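Local structure of metallo-beta-lactamase (Chryseobacterium indologenes, 3L6N) at residues Y18-F24 with L44-E50; S30-M34 with I197-W203; V69-A74 with I93-A97; K100-F104 with T140-V144; L159-A165 with G206-T212. The protein hydrolyses the beta-lactam ring of penicillins, cephalosporins and carbapenems with the help of two zinc ions, conferring resistance to these antibiotics. One frame throughout, in Å; residues are numbered along the deposited sequence.

Interaction 1. Residues Y18-F24 with L44-E50; sequences YKTFGVF and LFDVPWE
Phe24 lays one corner of its ring over a face of the Trp49 indole, CE1 standing 3.4 Å from CE2. The two planes lie 38° apart, an oblique meeting. Four residues earlier, Thr20 holds OG1 between its backbone N and carbonyl carbon (chi1 69°), where it takes the N-H of Trp49 in a nearly straight bond, OG1 to N 3.0 Å. The same rotation sets CG2 beside the backbone N, against CB of Pro48 at 3.9 Å; a beta-branched threonine thus serves both a donor and a proline ring. Tyr18 stretches its hydroxyl to the carbonyl of Asp46, OH giving its proton to O at 2.7 Å. Glu50 bends at chi2, bringing OE1 to a water that donates to it and accepts the N-H of Val23. The loop after strand 41-45 is thereby fastened along strand 15-24, and Trp49 meets the zinc ligands Asp80 and His200: the rim of a class B beta-lactamase active site.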
# COMPACT_ATOMS: atom_id res chain seq x y z
N TYR A 18 5.72 7.29 0.01
CA TYR A 18 7.10 6.99 -0.39
C TYR A 18 7.15 6.09 -1.61
O TYR A 18 6.31 5.20 -1.79
CB TYR A 18 7.96 6.47 0.78
CG TYR A 18 7.77 5.03 1.21
CD1 TYR A 18 8.63 4.03 0.74
CD2 TYR A 18 6.77 4.66 2.11
CE1 TYR A 18 8.50 2.71 1.15
CE2 TYR A 18 6.62 3.34 2.53
CZ TYR A 18 7.49 2.36 2.04
OH TYR A 18 7.37 1.05 2.43
N LYS A 19 8.12 6.34 -2.48
CA LYS A 19 8.21 5.60 -3.74
C LYS A 19 9.46 4.75 -3.70
O LYS A 19 10.51 5.23 -3.29
CB LYS A 19 8.32 6.56 -4.94
CG LYS A 19 7.16 7.51 -5.17
CD LYS A 19 7.37 8.34 -6.44
CE LYS A 19 7.33 7.49 -7.71
NZ LYS A 19 5.97 7.07 -8.18
N THR A 20 9.34 3.48 -4.09
CA THR A 20 10.51 2.61 -4.25
C THR A 20 10.53 2.01 -5.65
O THR A 20 9.51 2.00 -6.34
CB THR A 20 10.60 1.49 -3.18
OG1 THR A 20 9.56 0.53 -3.36
CG2 THR A 20 10.54 2.09 -1.77
N PHE A 21 11.70 1.53 -6.05
CA PHE A 21 11.93 1.14 -7.43
C PHE A 21 12.44 -0.29 -7.51
O PHE A 21 13.13 -0.76 -6.60
CB PHE A 21 12.97 2.07 -8.06
CG PHE A 21 12.54 3.50 -8.11
CD1 PHE A 21 12.85 4.38 -7.07
CD2 PHE A 21 11.80 3.97 -9.19
CE1 PHE A 21 12.42 5.71 -7.11
CE2 PHE A 21 11.38 5.29 -9.24
CZ PHE A 21 11.69 6.16 -8.21
N GLY A 22 12.08 -0.96 -8.60
CA GLY A 22 12.61 -2.30 -8.87
C GLY A 22 12.75 -2.50 -10.36
O GLY A 22 11.96 -1.97 -11.14
N VAL A 23 13.76 -3.28 -10.75
CA VAL A 23 13.98 -3.63 -12.15
C VAL A 23 13.38 -5.00 -12.44
O VAL A 23 13.70 -5.98 -11.77
CB VAL A 23 15.49 -3.62 -12.53
CG1 VAL A 23 15.69 -4.08 -13.99
CG2 VAL A 23 16.09 -2.25 -12.33
N PHE A 24 12.51 -5.04 -13.45
CA PHE A 24 11.85 -6.27 -13.86
C PHE A 24 11.81 -6.28 -15.37
O PHE A 24 11.41 -5.29 -15.98
CB PHE A 24 10.43 -6.37 -13.27
CG PHE A 24 10.41 -6.35 -11.76
CD1 PHE A 24 10.19 -5.15 -11.08
CD2 PHE A 24 10.65 -7.51 -11.03
CE1 PHE A 24 10.21 -5.11 -9.69
CE2 PHE A 24 10.67 -7.47 -9.63
CZ PHE A 24 10.45 -6.28 -8.97
N LEU A 44 4.19 1.44 8.64
CA LEU A 44 4.34 1.29 7.18
C LEU A 44 3.09 0.70 6.58
O LEU A 44 2.50 -0.22 7.15
CB LEU A 44 5.49 0.34 6.82
CG LEU A 44 6.89 0.69 7.29
CD1 LEU A 44 7.86 -0.31 6.67
CD2 LEU A 44 7.28 2.11 6.89
N PHE A 45 2.70 1.24 5.43
CA PHE A 45 1.67 0.67 4.58
C PHE A 45 2.32 0.20 3.30
O PHE A 45 2.59 1.00 2.40
CB PHE A 45 0.53 1.66 4.34
CG PHE A 45 -0.17 2.05 5.60
CD1 PHE A 45 0.24 3.16 6.33
CD2 PHE A 45 -1.21 1.26 6.10
CE1 PHE A 45 -0.38 3.50 7.53
CE2 PHE A 45 -1.84 1.60 7.29
CZ PHE A 45 -1.42 2.73 8.00
N ASP A 46 2.56 -1.11 3.26
CA ASP A 46 3.37 -1.78 2.25
C ASP A 46 4.84 -1.44 2.40
O ASP A 46 5.20 -0.45 3.04
CB ASP A 46 2.82 -1.55 0.84
CG ASP A 46 1.41 -2.04 0.72
OD1 ASP A 46 1.17 -3.17 1.17
OD2 ASP A 46 0.55 -1.30 0.19
N VAL A 47 5.68 -2.29 1.82
CA VAL A 47 7.13 -2.26 2.09
C VAL A 47 7.91 -2.00 0.80
O VAL A 47 7.34 -2.13 -0.30
CB VAL A 47 7.59 -3.59 2.73
CG1 VAL A 47 6.86 -3.84 4.04
CG2 VAL A 47 7.39 -4.76 1.77
N PRO A 48 9.19 -1.61 0.91
CA PRO A 48 9.97 -1.43 -0.32
C PRO A 48 9.90 -2.63 -1.25
O PRO A 48 9.88 -3.78 -0.80
CB PRO A 48 11.39 -1.22 0.19
CG PRO A 48 11.19 -0.53 1.50
CD PRO A 48 9.97 -1.21 2.10
N TRP A 49 9.84 -2.35 -2.55
CA TRP A 49 9.75 -3.39 -3.57
C TRP A 49 10.92 -4.37 -3.48
O TRP A 49 10.74 -5.58 -3.63
CB TRP A 49 9.67 -2.78 -4.97
CG TRP A 49 8.88 -3.60 -5.97
CD1 TRP A 49 8.59 -4.95 -5.91
CD2 TRP A 49 8.25 -3.12 -7.16
NE1 TRP A 49 7.83 -5.32 -6.99
CE2 TRP A 49 7.61 -4.22 -7.77
CE3 TRP A 49 8.18 -1.86 -7.78
CZ2 TRP A 49 6.88 -4.10 -8.97
CZ3 TRP A 49 7.44 -1.74 -8.98
CH2 TRP A 49 6.82 -2.86 -9.56
N GLU A 50 12.11 -3.84 -3.21
CA GLU A 50 13.30 -4.65 -3.04
C GLU A 50 13.58 -4.88 -1.56
O GLU A 50 13.81 -3.93 -0.82
CB GLU A 50 14.52 -3.99 -3.71
CG GLU A 50 14.40 -3.78 -5.22
CD GLU A 50 14.36 -5.07 -6.03
OE1 GLU A 50 14.36 -4.95 -7.28
OE2 GLU A 50 14.32 -6.19 -5.46
O HOH W 1 12.76 -1.07 -3.70
O HOH W 2 15.96 -3.19 -8.60

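Interaction 2. Residues S30-M34 with I197-W203; sequences SANSM and IPGHDEW. With ZN (zinc ion), chain C.
One side-chain nitrogen, ND2 of the buried Asn32, spends both of its N-H groups on carbonyls of the same turn: Pro198 O and Asp201 O, each 2.9 Å from ND2. Both acceptors lie close to the amide plane, and the N-H angles of 165° and 170° are close to straight, so the amide is held against rotation. Asparagine suits the place because it offers two divergent protons while its OD1 still accepts from Lys19. CG sits beside the backbone N (chi1 -54°), which carries the amide into the turn. The backbone N of Asn32 adds a third bond, to Gly199 O at 2.7 Å.

Two residues before Asn32, the carbonyl of Ser30 receives ND1 of His200 at 3.0 Å, lying near the plane of the imidazole. On the same ring NE2 binds a zinc ion at 2.1 Å, whose other protein ligands are Asp80 and Cys158. Beyond Asn32, Met34 SD packs obliquely on Ile197 CG1, an apolar contact next to the polar turn. Since ND1 donates to a backbone oxygen, NE2 keeps its lone pair for the metal; the strand probably helps to orient the ring in this conformer and to strengthen it as a donor to zinc.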
# COMPACT_ATOMS: atom_id res chain seq x y z
N SER A 30 8.17 1.73 -10.62
CA SER A 30 7.98 2.40 -9.35
C SER A 30 6.77 1.80 -8.65
O SER A 30 5.82 1.32 -9.30
CB SER A 30 7.76 3.89 -9.59
OG SER A 30 7.99 4.65 -8.42
N ALA A 31 6.81 1.79 -7.32
CA ALA A 31 5.65 1.43 -6.52
C ALA A 31 5.49 2.51 -5.46
O ALA A 31 6.47 2.93 -4.85
CB ALA A 31 5.84 0.07 -5.85
N ASN A 32 4.25 2.94 -5.25
CA ASN A 32 3.95 3.92 -4.21
C ASN A 32 3.42 3.23 -2.97
O ASN A 32 2.48 2.45 -3.03
CB ASN A 32 2.90 4.90 -4.72
CG ASN A 32 3.31 5.54 -6.01
OD1 ASN A 32 4.41 6.09 -6.13
ND2 ASN A 32 2.44 5.44 -7.02
N SER A 33 4.08 3.51 -1.85
CA SER A 33 3.66 3.00 -0.54
C SER A 33 3.46 4.20 0.36
O SER A 33 3.62 5.35 -0.07
CB SER A 33 4.72 2.03 0.01
OG SER A 33 4.75 0.84 -0.79
N MET A 34 3.08 3.96 1.61
CA MET A 34 2.88 5.07 2.54
C MET A 34 3.47 4.74 3.89
O MET A 34 3.65 3.57 4.23
CB MET A 34 1.38 5.39 2.69
CG MET A 34 0.73 5.74 1.38
SD MET A 34 -0.89 6.49 1.55
CE MET A 34 -0.47 8.19 1.96
N ILE A 197 -4.06 7.51 -3.70
CA ILE A 197 -2.73 7.05 -4.12
C ILE A 197 -2.86 5.75 -4.89
O ILE A 197 -3.34 4.75 -4.33
CB ILE A 197 -1.80 6.82 -2.89
CG1 ILE A 197 -1.71 8.08 -2.00
CG2 ILE A 197 -0.40 6.33 -3.32
CD1 ILE A 197 -1.19 9.33 -2.71
N PRO A 198 -2.42 5.74 -6.16
CA PRO A 198 -2.34 4.50 -6.93
C PRO A 198 -1.10 3.69 -6.55
O PRO A 198 -0.08 4.26 -6.14
CB PRO A 198 -2.24 4.98 -8.37
CG PRO A 198 -1.50 6.29 -8.28
CD PRO A 198 -1.88 6.89 -6.92
N GLY A 199 -1.18 2.37 -6.71
CA GLY A 199 -0.09 1.49 -6.30
C GLY A 199 1.22 1.67 -7.05
O GLY A 199 2.30 1.52 -6.47
N HIS A 200 1.12 2.01 -8.34
CA HIS A 200 2.29 2.13 -9.20
C HIS A 200 2.26 3.41 -10.02
O HIS A 200 1.19 3.99 -10.23
CB HIS A 200 2.36 0.94 -10.16
CG HIS A 200 2.51 -0.39 -9.48
ND1 HIS A 200 3.74 -0.90 -9.12
CD2 HIS A 200 1.59 -1.30 -9.09
CE1 HIS A 200 3.57 -2.07 -8.55
NE2 HIS A 200 2.27 -2.34 -8.51
N ASP A 201 3.43 3.85 -10.47
CA ASP A 201 3.57 4.98 -11.40
C ASP A 201 3.25 6.32 -10.74
O ASP A 201 3.42 6.46 -9.52
CB ASP A 201 2.76 4.71 -12.69
CG ASP A 201 2.90 3.26 -13.20
OD1 ASP A 201 4.04 2.82 -13.47
OD2 ASP A 201 1.87 2.55 -13.31
N GLU A 202 2.83 7.30 -11.53
CA GLU A 202 2.57 8.65 -11.01
C GLU A 202 1.40 8.71 -10.03
O GLU A 202 0.29 8.29 -10.36
CB GLU A 202 2.31 9.61 -12.18
CG GLU A 202 3.55 10.29 -12.72
CD GLU A 202 4.05 11.40 -11.80
OE1 GLU A 202 5.22 11.79 -11.93
OE2 GLU A 202 3.27 11.89 -10.95
N TRP A 203 1.63 9.26 -8.84
CA TRP A 203 0.55 9.46 -7.87
C TRP A 203 -0.05 10.86 -7.94
O TRP A 203 -1.18 11.08 -7.49
CB TRP A 203 1.00 9.14 -6.43
CG TRP A 203 2.08 10.05 -5.90
CD1 TRP A 203 3.43 9.81 -5.91
CD2 TRP A 203 1.90 11.32 -5.26
NE1 TRP A 203 4.10 10.86 -5.32
CE2 TRP A 203 3.19 11.80 -4.92
CE3 TRP A 203 0.79 12.10 -4.94
CZ2 TRP A 203 3.39 13.03 -4.27
CZ3 TRP A 203 0.98 13.32 -4.31
CH2 TRP A 203 2.27 13.77 -3.97
ZN ZN C . 1.40 -3.53 -6.98
O HOH W 3 6.81 2.95 -12.87
O HOH W 4 1.30 -5.61 -7.01

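Interaction 3. Residues V69-A74 with I93-A97; sequences VVAVFA and IKTYA
Phe73 and Tyr96, paired neighbours on parallel strands, form an offset stack with planes only 4° apart and centroids separated by 4.1 Å. The displacement runs toward the tyrosine backbone: CB of Tyr96 stands over the phenylalanine face, 3.6 Å from the ring centroid, while CZ of Phe73 lies over the tyrosine ring near its rim. Both residues hold CG beside the backbone N (chi1 -77° and -68°), and this similar rotation leaves the rings nearly parallel. Ala71, small enough to fit alongside, sets CB 3.9 Å from Tyr96 CE1.

Three direct backbone bonds join the strands: Val72 N to Lys94 O, Tyr96 N to Val72 O at 2.7 Å, and Ala74 N to Tyr96 O. The valine and threonine pair, Val72 and Thr95, turns to the other side of the sheet, where Phe88 of helix 86-90 covers both.

At the opposite end the strands part. Val70 O and Lys94 N are 3.8 Å apart, and a water bridges them, donating to Val70 O and accepting from Lys94 N at 3.1 Å. Ile93 fills in, CG2 reaching Val69 CG1, whereas the extended, exposed Lys94 carries its ammonium away from the strand. In this beta-alpha-beta unit aromatic overlap and direct amide bonds secure the end leading to the zinc-binding loop, while water substitutes for a direct bond where the pairing begins.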
# COMPACT_ATOMS: atom_id res chain seq x y z
N VAL A 69 10.08 1.98 13.23
CA VAL A 69 8.89 1.35 12.65
C VAL A 69 8.31 0.38 13.68
O VAL A 69 9.01 -0.50 14.20
CB VAL A 69 9.23 0.60 11.35
CG1 VAL A 69 8.01 -0.18 10.85
CG2 VAL A 69 9.69 1.58 10.30
N VAL A 70 7.03 0.57 13.99
CA VAL A 70 6.36 -0.25 15.01
C VAL A 70 5.24 -1.12 14.48
O VAL A 70 4.71 -1.96 15.21
CB VAL A 70 5.89 0.61 16.23
CG1 VAL A 70 7.09 1.33 16.84
CG2 VAL A 70 4.77 1.59 15.84
N ALA A 71 4.86 -0.94 13.21
CA ALA A 71 3.83 -1.78 12.59
C ALA A 71 3.95 -1.73 11.08
O ALA A 71 4.35 -0.70 10.51
CB ALA A 71 2.45 -1.32 13.02
N VAL A 72 3.62 -2.84 10.44
CA VAL A 72 3.62 -2.91 8.97
C VAL A 72 2.29 -3.50 8.55
O VAL A 72 1.93 -4.60 9.00
CB VAL A 72 4.76 -3.81 8.46
CG1 VAL A 72 4.70 -3.98 6.93
CG2 VAL A 72 6.12 -3.24 8.88
N PHE A 73 1.55 -2.77 7.72
CA PHE A 73 0.28 -3.25 7.15
C PHE A 73 0.47 -3.56 5.66
O PHE A 73 1.00 -2.74 4.93
CB PHE A 73 -0.81 -2.19 7.30
CG PHE A 73 -1.38 -2.09 8.69
CD1 PHE A 73 -0.65 -1.53 9.73
CD2 PHE A 73 -2.67 -2.55 8.94
CE1 PHE A 73 -1.18 -1.43 11.02
CE2 PHE A 73 -3.22 -2.45 10.23
CZ PHE A 73 -2.47 -1.89 11.27
N ALA A 74 0.01 -4.73 5.24
CA ALA A 74 0.09 -5.13 3.82
C ALA A 74 -1.25 -4.98 3.15
O ALA A 74 -2.27 -5.41 3.70
CB ALA A 74 0.55 -6.60 3.72
N ILE A 93 8.60 -6.52 15.18
CA ILE A 93 7.71 -5.48 14.67
C ILE A 93 6.42 -6.16 14.24
O ILE A 93 6.44 -7.07 13.41
CB ILE A 93 8.35 -4.71 13.50
CG1 ILE A 93 9.60 -3.96 13.97
CG2 ILE A 93 7.33 -3.74 12.84
CD1 ILE A 93 10.50 -3.48 12.85
N LYS A 94 5.31 -5.73 14.82
CA LYS A 94 4.00 -6.28 14.48
C LYS A 94 3.69 -6.10 12.99
O LYS A 94 3.86 -5.01 12.44
CB LYS A 94 2.92 -5.62 15.33
CG LYS A 94 2.98 -6.00 16.80
CD LYS A 94 1.77 -5.48 17.53
CE LYS A 94 1.75 -6.01 18.96
NZ LYS A 94 0.53 -5.53 19.67
N THR A 95 3.25 -7.18 12.36
CA THR A 95 2.83 -7.12 10.97
C THR A 95 1.36 -7.47 10.86
O THR A 95 0.84 -8.30 11.63
CB THR A 95 3.64 -8.09 10.09
OG1 THR A 95 3.59 -9.40 10.66
CG2 THR A 95 5.09 -7.62 10.00
N TYR A 96 0.69 -6.85 9.89
CA TYR A 96 -0.76 -6.91 9.76
C TYR A 96 -1.16 -7.26 8.34
O TYR A 96 -0.71 -6.61 7.38
CB TYR A 96 -1.39 -5.57 10.13
CG TYR A 96 -1.28 -5.18 11.59
CD1 TYR A 96 -0.11 -4.64 12.10
CD2 TYR A 96 -2.38 -5.31 12.44
CE1 TYR A 96 0.00 -4.28 13.43
CE2 TYR A 96 -2.28 -4.94 13.78
CZ TYR A 96 -1.09 -4.43 14.26
OH TYR A 96 -0.97 -4.06 15.58
N ALA A 97 -2.01 -8.27 8.21
CA ALA A 97 -2.57 -8.65 6.91
C ALA A 97 -3.93 -9.26 7.14
O ALA A 97 -4.23 -9.73 8.24
CB ALA A 97 -1.67 -9.67 6.21
O HOH W 5 5.55 -3.61 17.00

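Interaction 4. Residues K100-F104 with T140-V144; sequences KTNEF and TADNV
The loop that follows the zinc ligand His139 meets helix 99-107 mainly through one buried carboxylate, that of Asp142. Its OD2 accepts the hydroxyl proton of Thr101 at 2.7 Å from OG1, on the anti side and 23° out of the carboxylate plane. The other oxygen, OD1, receives Thr140 OG1, likewise at 2.7 Å and on its anti side. Each carboxylate oxygen is thus gripped by a threonine, one from the helix and one from the loop itself, and the group is kept from swivelling. Asp142 reaches this spot by placing CG between its backbone N and carbonyl carbon (chi1 66°), which sends the carboxylate toward the helix.

In the metallo-beta-lactamase fold this loop lies beside the first zinc site: the Asp142 side chain packs on His76, and OD2 takes a further, weak hydrogen bond from the backbone N of Ser77.

Phe104, one turn on from Thr101, brings the edge of its ring to the same carboxylate. CE1 stands 3.5 Å from OD1, which lies near the ring plane, where the C-H groups are partly positive; ring and carboxylate planes are 69° apart. CZ of Phe104 rests 4.0 Å from the small methyl CB of Ala141. Lys100 contributes its CB, 4.0 Å from Asp142 CB, and bends at chi2 to take its charged end away.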
# COMPACT_ATOMS: atom_id res chain seq x y z
N LYS A 100 -7.25 -13.43 4.10
CA LYS A 100 -7.09 -13.78 2.68
C LYS A 100 -5.65 -13.59 2.21
O LYS A 100 -5.09 -14.43 1.52
CB LYS A 100 -8.05 -12.96 1.81
CG LYS A 100 -9.53 -13.25 2.08
CD LYS A 100 -9.96 -14.61 1.52
CE LYS A 100 -11.46 -14.85 1.72
NZ LYS A 100 -11.94 -16.11 1.07
N THR A 101 -5.06 -12.47 2.61
CA THR A 101 -3.69 -12.17 2.22
C THR A 101 -2.74 -13.20 2.81
O THR A 101 -1.83 -13.68 2.14
CB THR A 101 -3.32 -10.73 2.64
OG1 THR A 101 -4.03 -9.82 1.79
CG2 THR A 101 -1.82 -10.46 2.48
N ASN A 102 -2.97 -13.56 4.08
CA ASN A 102 -2.17 -14.59 4.71
C ASN A 102 -2.30 -15.94 4.03
O ASN A 102 -1.32 -16.65 3.92
CB ASN A 102 -2.49 -14.70 6.21
CG ASN A 102 -1.78 -13.65 7.02
OD1 ASN A 102 -0.70 -13.19 6.65
ND2 ASN A 102 -2.38 -13.25 8.14
N GLU A 103 -3.50 -16.28 3.58
CA GLU A 103 -3.71 -17.53 2.86
C GLU A 103 -2.89 -17.56 1.58
O GLU A 103 -2.32 -18.60 1.23
CB GLU A 103 -5.19 -17.71 2.54
CG GLU A 103 -6.00 -18.19 3.71
CD GLU A 103 -7.48 -17.90 3.54
OE1 GLU A 103 -7.90 -17.45 2.46
OE2 GLU A 103 -8.23 -18.14 4.52
N PHE A 104 -2.82 -16.42 0.89
CA PHE A 104 -2.00 -16.32 -0.32
C PHE A 104 -0.50 -16.40 -0.01
O PHE A 104 0.24 -17.08 -0.70
CB PHE A 104 -2.28 -15.02 -1.07
CG PHE A 104 -3.58 -15.01 -1.85
CD1 PHE A 104 -4.04 -13.81 -2.39
CD2 PHE A 104 -4.33 -16.17 -2.06
CE1 PHE A 104 -5.21 -13.75 -3.14
CE2 PHE A 104 -5.52 -16.13 -2.81
CZ PHE A 104 -5.96 -14.91 -3.36
N THR A 140 -6.20 -8.00 -7.36
CA THR A 140 -6.16 -9.37 -6.83
C THR A 140 -7.45 -9.63 -6.05
O THR A 140 -8.27 -8.72 -5.86
CB THR A 140 -4.99 -9.56 -5.86
OG1 THR A 140 -5.06 -8.54 -4.86
CG2 THR A 140 -3.64 -9.49 -6.60
N ALA A 141 -7.61 -10.86 -5.56
CA ALA A 141 -8.80 -11.20 -4.78
C ALA A 141 -8.75 -10.62 -3.37
O ALA A 141 -9.78 -10.48 -2.71
CB ALA A 141 -8.98 -12.72 -4.72
N ASP A 142 -7.54 -10.28 -2.92
CA ASP A 142 -7.32 -9.86 -1.53
C ASP A 142 -7.02 -8.37 -1.37
O ASP A 142 -6.78 -7.90 -0.25
CB ASP A 142 -6.19 -10.69 -0.88
CG ASP A 142 -4.82 -10.45 -1.52
OD1 ASP A 142 -4.75 -10.27 -2.75
OD2 ASP A 142 -3.80 -10.48 -0.79
N ASN A 143 -6.98 -7.62 -2.47
CA ASN A 143 -6.59 -6.21 -2.35
C ASN A 143 -7.50 -5.41 -1.43
O ASN A 143 -8.72 -5.53 -1.47
CB ASN A 143 -6.38 -5.52 -3.71
CG ASN A 143 -7.56 -5.65 -4.69
OD1 ASN A 143 -7.35 -5.51 -5.89
ND2 ASN A 143 -8.77 -5.86 -4.19
N VAL A 144 -6.87 -4.60 -0.58
CA VAL A 144 -7.58 -3.71 0.34
C VAL A 144 -7.07 -2.29 0.14
O VAL A 144 -5.99 -2.09 -0.42
CB VAL A 144 -7.43 -4.14 1.81
CG1 VAL A 144 -8.16 -5.46 2.06
CG2 VAL A 144 -5.94 -4.26 2.22

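Interaction 5. Residues L159-A165 with G206-T212; sequences LVKSNSA and GGHVEHT. With SO4 (sulfate ion), chain E.
His208 leaves the first turn of its helix with CB against Val160 CG1, 3.6 Å away, and close to Lys161 O. CG follows beside the backbone N (chi1 -57°), aiming the ring at the 159-165 loop; CG and CD2 pass the sulfate oxygen O3, which is 3.1 Å from CD2. ND1 accepts the N-H of Asn163 at 3.0 Å, a donor only 2° out of the imidazole plane, while CE1 meets ND2 of that asparagine. At the tip NE2 gives its proton to Trp203 O. Asn163 answers with its own amide, ND2 bonding to Gly206 O at 2.8 Å. One turn along, Thr212 OG1 receives Lys161 N and donates to His208 O. At the helix start, the backbone N atoms of His208 and Val209 hold the sulfate, probably from the crystallisation liquor. With an acceptor at ND1 and a donor at NE2, His208 is consistent with a neutral ring joining two loops, and the bonded backbone probably helps to place Lys161, which probably binds the beta-lactam.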
# COMPACT_ATOMS: atom_id res chain seq x y z
N LEU A 159 -5.18 -1.74 -6.68
CA LEU A 159 -6.57 -1.70 -7.15
C LEU A 159 -6.79 -0.46 -8.02
O LEU A 159 -7.58 -0.48 -8.97
CB LEU A 159 -7.51 -1.68 -5.94
CG LEU A 159 -9.02 -1.52 -6.18
CD1 LEU A 159 -9.58 -2.74 -6.94
CD2 LEU A 159 -9.72 -1.34 -4.85
N VAL A 160 -6.07 0.62 -7.71
CA VAL A 160 -6.17 1.87 -8.45
C VAL A 160 -4.96 2.06 -9.35
O VAL A 160 -3.81 2.12 -8.89
CB VAL A 160 -6.31 3.08 -7.51
CG1 VAL A 160 -6.43 4.39 -8.32
CG2 VAL A 160 -7.51 2.91 -6.59
N LYS A 161 -5.22 2.14 -10.65
CA LYS A 161 -4.20 2.46 -11.64
C LYS A 161 -3.93 3.96 -11.69
O LYS A 161 -4.84 4.76 -11.49
CB LYS A 161 -4.64 1.99 -13.03
CG LYS A 161 -4.97 0.50 -13.12
CD LYS A 161 -3.78 -0.39 -12.76
CE LYS A 161 -2.61 -0.18 -13.70
NZ LYS A 161 -1.37 -0.87 -13.23
N SER A 162 -2.68 4.32 -12.01
CA SER A 162 -2.27 5.71 -12.18
C SER A 162 -2.83 6.28 -13.47
O SER A 162 -2.91 5.58 -14.48
CB SER A 162 -0.74 5.79 -12.24
OG SER A 162 -0.28 7.10 -12.57
N ASN A 163 -3.16 7.57 -13.43
CA ASN A 163 -3.49 8.34 -14.63
C ASN A 163 -2.44 8.20 -15.75
O ASN A 163 -2.74 8.44 -16.93
CB ASN A 163 -3.74 9.82 -14.28
CG ASN A 163 -2.50 10.54 -13.72
OD1 ASN A 163 -1.38 10.38 -14.22
ND2 ASN A 163 -2.71 11.34 -12.68
N SER A 164 -1.22 7.81 -15.37
CA SER A 164 -0.09 7.67 -16.29
C SER A 164 0.13 6.24 -16.82
O SER A 164 0.99 6.02 -17.67
CB SER A 164 1.20 8.19 -15.63
OG SER A 164 1.68 7.27 -14.65
N ALA A 165 -0.64 5.28 -16.30
CA ALA A 165 -0.54 3.89 -16.76
C ALA A 165 -1.15 3.73 -18.16
O ALA A 165 -2.15 4.38 -18.46
CB ALA A 165 -1.21 2.94 -15.77
N GLY A 206 -4.25 13.44 -10.02
CA GLY A 206 -5.64 13.02 -9.91
C GLY A 206 -6.13 12.22 -11.11
O GLY A 206 -5.34 11.80 -11.96
N GLY A 207 -7.44 12.01 -11.17
CA GLY A 207 -8.06 11.26 -12.26
C GLY A 207 -7.67 9.79 -12.34
O GLY A 207 -7.85 9.15 -13.37
N HIS A 208 -7.12 9.25 -11.25
CA HIS A 208 -6.68 7.84 -11.23
C HIS A 208 -7.85 6.86 -11.33
O HIS A 208 -7.78 5.89 -12.09
CB HIS A 208 -5.90 7.53 -9.95
CG HIS A 208 -4.70 8.40 -9.74
ND1 HIS A 208 -3.72 8.57 -10.70
CD2 HIS A 208 -4.31 9.12 -8.67
CE1 HIS A 208 -2.78 9.37 -10.22
NE2 HIS A 208 -3.11 9.72 -8.99
N VAL A 209 -8.89 7.10 -10.55
CA VAL A 209 -10.09 6.26 -10.56
C VAL A 209 -10.72 6.19 -11.96
O VAL A 209 -11.01 5.11 -12.47
CB VAL A 209 -11.12 6.75 -9.50
CG1 VAL A 209 -12.47 6.05 -9.67
CG2 VAL A 209 -10.57 6.55 -8.10
N GLU A 210 -10.91 7.35 -12.59
CA GLU A 210 -11.53 7.40 -13.91
C GLU A 210 -10.66 6.72 -14.95
O GLU A 210 -11.16 6.05 -15.86
CB GLU A 210 -11.85 8.84 -14.33
CG GLU A 210 -13.09 9.42 -13.66
CD GLU A 210 -14.33 8.55 -13.84
OE1 GLU A 210 -14.63 8.13 -14.99
OE2 GLU A 210 -15.00 8.28 -12.83
N HIS A 211 -9.34 6.88 -14.82
CA HIS A 211 -8.44 6.25 -15.75
C HIS A 211 -8.39 4.73 -15.58
O HIS A 211 -8.17 4.00 -16.55
CB HIS A 211 -7.03 6.84 -15.69
CG HIS A 211 -6.21 6.49 -16.89
ND1 HIS A 211 -5.05 5.75 -16.81
CD2 HIS A 211 -6.42 6.74 -18.20
CE1 HIS A 211 -4.56 5.58 -18.03
NE2 HIS A 211 -5.37 6.17 -18.89
N THR A 212 -8.57 4.26 -14.34
CA THR A 212 -8.66 2.83 -14.06
C THR A 212 -9.83 2.21 -14.82
O THR A 212 -9.67 1.18 -15.48
CB THR A 212 -8.75 2.52 -12.55
OG1 THR A 212 -7.61 3.09 -11.89
CG2 THR A 212 -8.77 1.01 -12.28
S SO4 E . -8.38 9.96 -8.30
O1 SO4 E . -8.16 8.62 -7.78
O2 SO4 E . -9.07 10.79 -7.30
O3 SO4 E . -7.10 10.56 -8.61
O4 SO4 E . -9.21 9.85 -9.50

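How the interactions relate
Interactions 1, 2 and 3 all reach the seven-stranded sheet: strand 27-38 lies between 15-24 and 41-45, and 69-73 and 94-97 follow. Interactions 1 and 2, with centres 9 Å apart, alternate along the chain and are tied by Lys19 to Asn32. Interaction 2 also links this sheet to strand 195-198 of the five-stranded one. Interactions 3 and 4 come in series inside the long loop that interaction 2 closes, helix 99-107 directly following strand 94-97. Interaction 5 crosses interaction 2, joining it through Glu202 with Ser162 and Trp203 with His208. Interactions 3 and 5 lie about 27 Å apart, centre to centre. Interactions 2, 4 and 5 hold segments near the zinc ions, while interaction 3 includes the strand leading to the His76 loop.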